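Local coordinates for protein beta-L-arabinobiosidase (Bacteroides thetaiotaomicron, PDB 5MQR) that probably hydrolyses glycosidic bonds of complex plant pectin in the gut, combining a sialidase-like beta-propeller region with a second, alpha-helical glycoside hydrolase region, at residues 693-698 with 1014-1019. Sequence-based numbering, arbitrary orientation.
Sequences TEFLVQ and RYYNHS
Asn1017 grips two successive carbonyl groups of the loop 693-698. Its backbone N donates to O of Glu694 at 3.1 Å, and its side-chain ND2 bonds O of Thr693 at 2.9 Å, approaching almost in line with that C=O. CG of Asn1017 stands anti to the backbone N (chi1 -178°), which carries the amide past Glu694 to Thr693. A CA-H...O contact from Glu694 CA to Asn1017 O (3.5 Å) returns the approach, and the same oxygen accepts a bond from His715.

The carboxylate of Glu694 runs alongside two rings. OE2 meets Tyr1016 OH at 2.6 Å in a weak hydrogen bond, the carboxylate standing nearly upright to the phenol plane, while OE1 lies at the edge of the His1018 ring. The imidazole in turn carries Tyr1016 OH over one face and meets Phe949 outside the contact.

Both segments are loops of the MGH1-like glycoside hydrolase region, a helix-rich part of the chain consistent with the (alpha/alpha)6 barrel of six-hairpin glycosidases; 693-698 precedes helix 712-719, and the loop 1014-1019 precedes helix 1022-1029.

Tyr1016 and Phe695 form an edge-to-face pair, centroids 4.5 Å apart and planes inclined at 56°. CE1 of Tyr1016 sits over the centre of the Phe695 ring, 3.4 Å from Phe695 CZ. An alanine at Phe695 would remove that face and is likely to leave the tyrosine edge poorly packed and Arg699 without its cation-pi partner. Farther along, Leu696 CD1 touches the edge of Tyr1015 at CD2 (3.8 Å), and a water accepts weakly from Leu696 N while donating to O of Arg1014.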
loop_
_atom_site.group_PDB
_atom_site.type_symbol
_atom_site.label_atom_id
_atom_site.label_comp_id
_atom_site.label_asym_id
_atom_site.label_seq_id
_atom_site.Cartn_x
_atom_site.Cartn_y
_atom_site.Cartn_z
ATOM N N THR A 693 -11.772 4.076 -35.775
ATOM C CA THR A 693 -13.152 4.132 -36.202
ATOM C C THR A 693 -14.110 4.637 -35.109
ATOM O O THR A 693 -13.745 4.741 -33.919
ATOM C CB THR A 693 -13.619 2.734 -36.651
ATOM O OG1 THR A 693 -13.340 1.793 -35.611
ATOM C CG2 THR A 693 -12.880 2.289 -37.922
ATOM N N GLU A 694 -15.327 4.955 -35.559
ATOM C CA GLU A 694 -16.460 5.365 -34.729
ATOM C C GLU A 694 -17.506 4.223 -34.719
ATOM O O GLU A 694 -17.835 3.678 -33.635
ATOM C CB GLU A 694 -17.058 6.679 -35.273
ATOM C CG GLU A 694 -18.288 7.197 -34.551
ATOM C CD GLU A 694 -19.060 8.266 -35.321
ATOM O OE1 GLU A 694 -18.583 9.406 -35.454
ATOM O OE2 GLU A 694 -20.194 7.976 -35.735
ATOM N N PHE A 695 -18.018 3.896 -35.922
ATOM C CA PHE A 695 -18.837 2.713 -36.175
ATOM C C PHE A 695 -17.903 1.603 -36.623
ATOM O O PHE A 695 -17.009 1.848 -37.452
ATOM C CB PHE A 695 -19.800 2.936 -37.338
ATOM C CG PHE A 695 -21.048 3.704 -36.993
ATOM C CD1 PHE A 695 -22.140 3.059 -36.450
ATOM C CD2 PHE A 695 -21.147 5.050 -37.278
ATOM C CE1 PHE A 695 -23.314 3.743 -36.173
ATOM C CE2 PHE A 695 -22.305 5.753 -37.003
ATOM C CZ PHE A 695 -23.399 5.093 -36.451
ATOM N N LEU A 696 -18.120 0.385 -36.128
ATOM C CA LEU A 696 -17.414 -0.795 -36.668
ATOM C C LEU A 696 -17.973 -1.178 -38.042
ATOM O O LEU A 696 -17.210 -1.472 -38.951
ATOM C CB LEU A 696 -17.488 -2.000 -35.735
ATOM C CG LEU A 696 -16.867 -1.827 -34.355
ATOM C CD1 LEU A 696 -17.095 -3.102 -33.557
ATOM C CD2 LEU A 696 -15.384 -1.527 -34.433
ATOM N N VAL A 697 -19.297 -1.150 -38.180
ATOM C CA VAL A 697 -19.937 -1.396 -39.466
ATOM C C VAL A 697 -19.564 -0.330 -40.511
ATOM O O VAL A 697 -19.236 0.814 -40.169
ATOM C CB VAL A 697 -21.484 -1.497 -39.362
ATOM C CG1 VAL A 697 -21.908 -2.622 -38.411
ATOM C CG2 VAL A 697 -22.102 -0.146 -38.997
ATOM N N GLN A 698 -19.597 -0.740 -41.780
ATOM C CA GLN A 698 -19.159 0.092 -42.897
ATOM C C GLN A 698 -20.184 1.186 -43.156
ATOM O O GLN A 698 -21.286 0.884 -43.586
ATOM C CB GLN A 698 -19.010 -0.755 -44.171
ATOM C CG GLN A 698 -18.665 0.018 -45.443
ATOM C CD GLN A 698 -17.229 0.469 -45.443
ATOM O OE1 GLN A 698 -16.921 1.682 -45.357
ATOM N NE2 GLN A 698 -16.320 -0.510 -45.513
ATOM N N ARG A 1014 -23.495 -1.537 -31.699
ATOM C CA ARG A 1014 -22.659 -2.317 -30.794
ATOM C C ARG A 1014 -21.252 -1.757 -30.750
ATOM O O ARG A 1014 -20.647 -1.555 -31.802
ATOM C CB ARG A 1014 -22.623 -3.784 -31.210
ATOM C CG ARG A 1014 -23.940 -4.499 -31.035
ATOM C CD ARG A 1014 -23.866 -5.927 -31.531
ATOM N NE ARG A 1014 -22.917 -6.716 -30.740
ATOM C CZ ARG A 1014 -22.521 -7.955 -31.045
ATOM N NH1 ARG A 1014 -23.014 -8.574 -32.126
ATOM N NH2 ARG A 1014 -21.645 -8.588 -30.258
ATOM N N TYR A 1015 -20.760 -1.508 -29.538
ATOM C CA TYR A 1015 -19.394 -1.026 -29.299
ATOM C C TYR A 1015 -19.138 0.358 -29.910
ATOM O O TYR A 1015 -18.032 0.629 -30.367
ATOM C CB TYR A 1015 -18.342 -2.042 -29.819
ATOM C CG TYR A 1015 -18.679 -3.486 -29.481
ATOM C CD1 TYR A 1015 -18.827 -3.902 -28.149
ATOM C CD2 TYR A 1015 -18.868 -4.427 -30.478
ATOM C CE1 TYR A 1015 -19.163 -5.206 -27.828
ATOM C CE2 TYR A 1015 -19.195 -5.743 -30.161
ATOM C CZ TYR A 1015 -19.348 -6.119 -28.836
ATOM O OH TYR A 1015 -19.668 -7.425 -28.556
ATOM N N TYR A 1016 -20.139 1.238 -29.893
ATOM C CA TYR A 1016 -20.001 2.556 -30.488
ATOM C C TYR A 1016 -18.906 3.386 -29.789
ATOM O O TYR A 1016 -18.795 3.423 -28.565
ATOM C CB TYR A 1016 -21.350 3.273 -30.444
ATOM C CG TYR A 1016 -21.555 4.406 -31.423
ATOM C CD1 TYR A 1016 -21.249 4.259 -32.794
ATOM C CD2 TYR A 1016 -22.115 5.615 -31.008
ATOM C CE1 TYR A 1016 -21.452 5.291 -33.677
ATOM C CE2 TYR A 1016 -22.346 6.628 -31.906
ATOM C CZ TYR A 1016 -21.995 6.466 -33.236
ATOM O OH TYR A 1016 -22.201 7.492 -34.132
ATOM N N ASN A 1017 -18.105 4.052 -30.595
ATOM C CA ASN A 1017 -16.967 4.814 -30.120
ATOM C C ASN A 1017 -17.141 6.275 -30.514
ATOM O O ASN A 1017 -16.632 6.722 -31.539
ATOM C CB ASN A 1017 -15.680 4.231 -30.705
ATOM C CG ASN A 1017 -14.448 4.958 -30.214
ATOM O OD1 ASN A 1017 -14.454 5.534 -29.106
ATOM N ND2 ASN A 1017 -13.398 4.981 -31.041
ATOM N N HIS A 1018 -17.856 6.990 -29.656
ATOM C CA HIS A 1018 -18.427 8.281 -29.964
ATOM C C HIS A 1018 -18.549 9.105 -28.688
ATOM O O HIS A 1018 -19.399 9.971 -28.570
ATOM C CB HIS A 1018 -19.813 7.988 -30.552
ATOM C CG HIS A 1018 -20.481 9.131 -31.228
ATOM N ND1 HIS A 1018 -21.704 9.607 -30.810
ATOM C CD2 HIS A 1018 -20.170 9.824 -32.349
ATOM C CE1 HIS A 1018 -22.101 10.573 -31.620
ATOM N NE2 HIS A 1018 -21.187 10.730 -32.558
ATOM N N SER A 1019 -17.657 8.857 -27.743
ATOM C CA SER A 1019 -17.766 9.415 -26.404
ATOM C C SER A 1019 -16.515 9.068 -25.633
ATOM O O SER A 1019 -15.707 8.234 -26.058
ATOM C CB SER A 1019 -18.970 8.812 -25.640
ATOM O OG SER A 1019 -18.801 7.404 -25.436
HETATM O O HOH W 1 -20.107 0.562 -33.397
#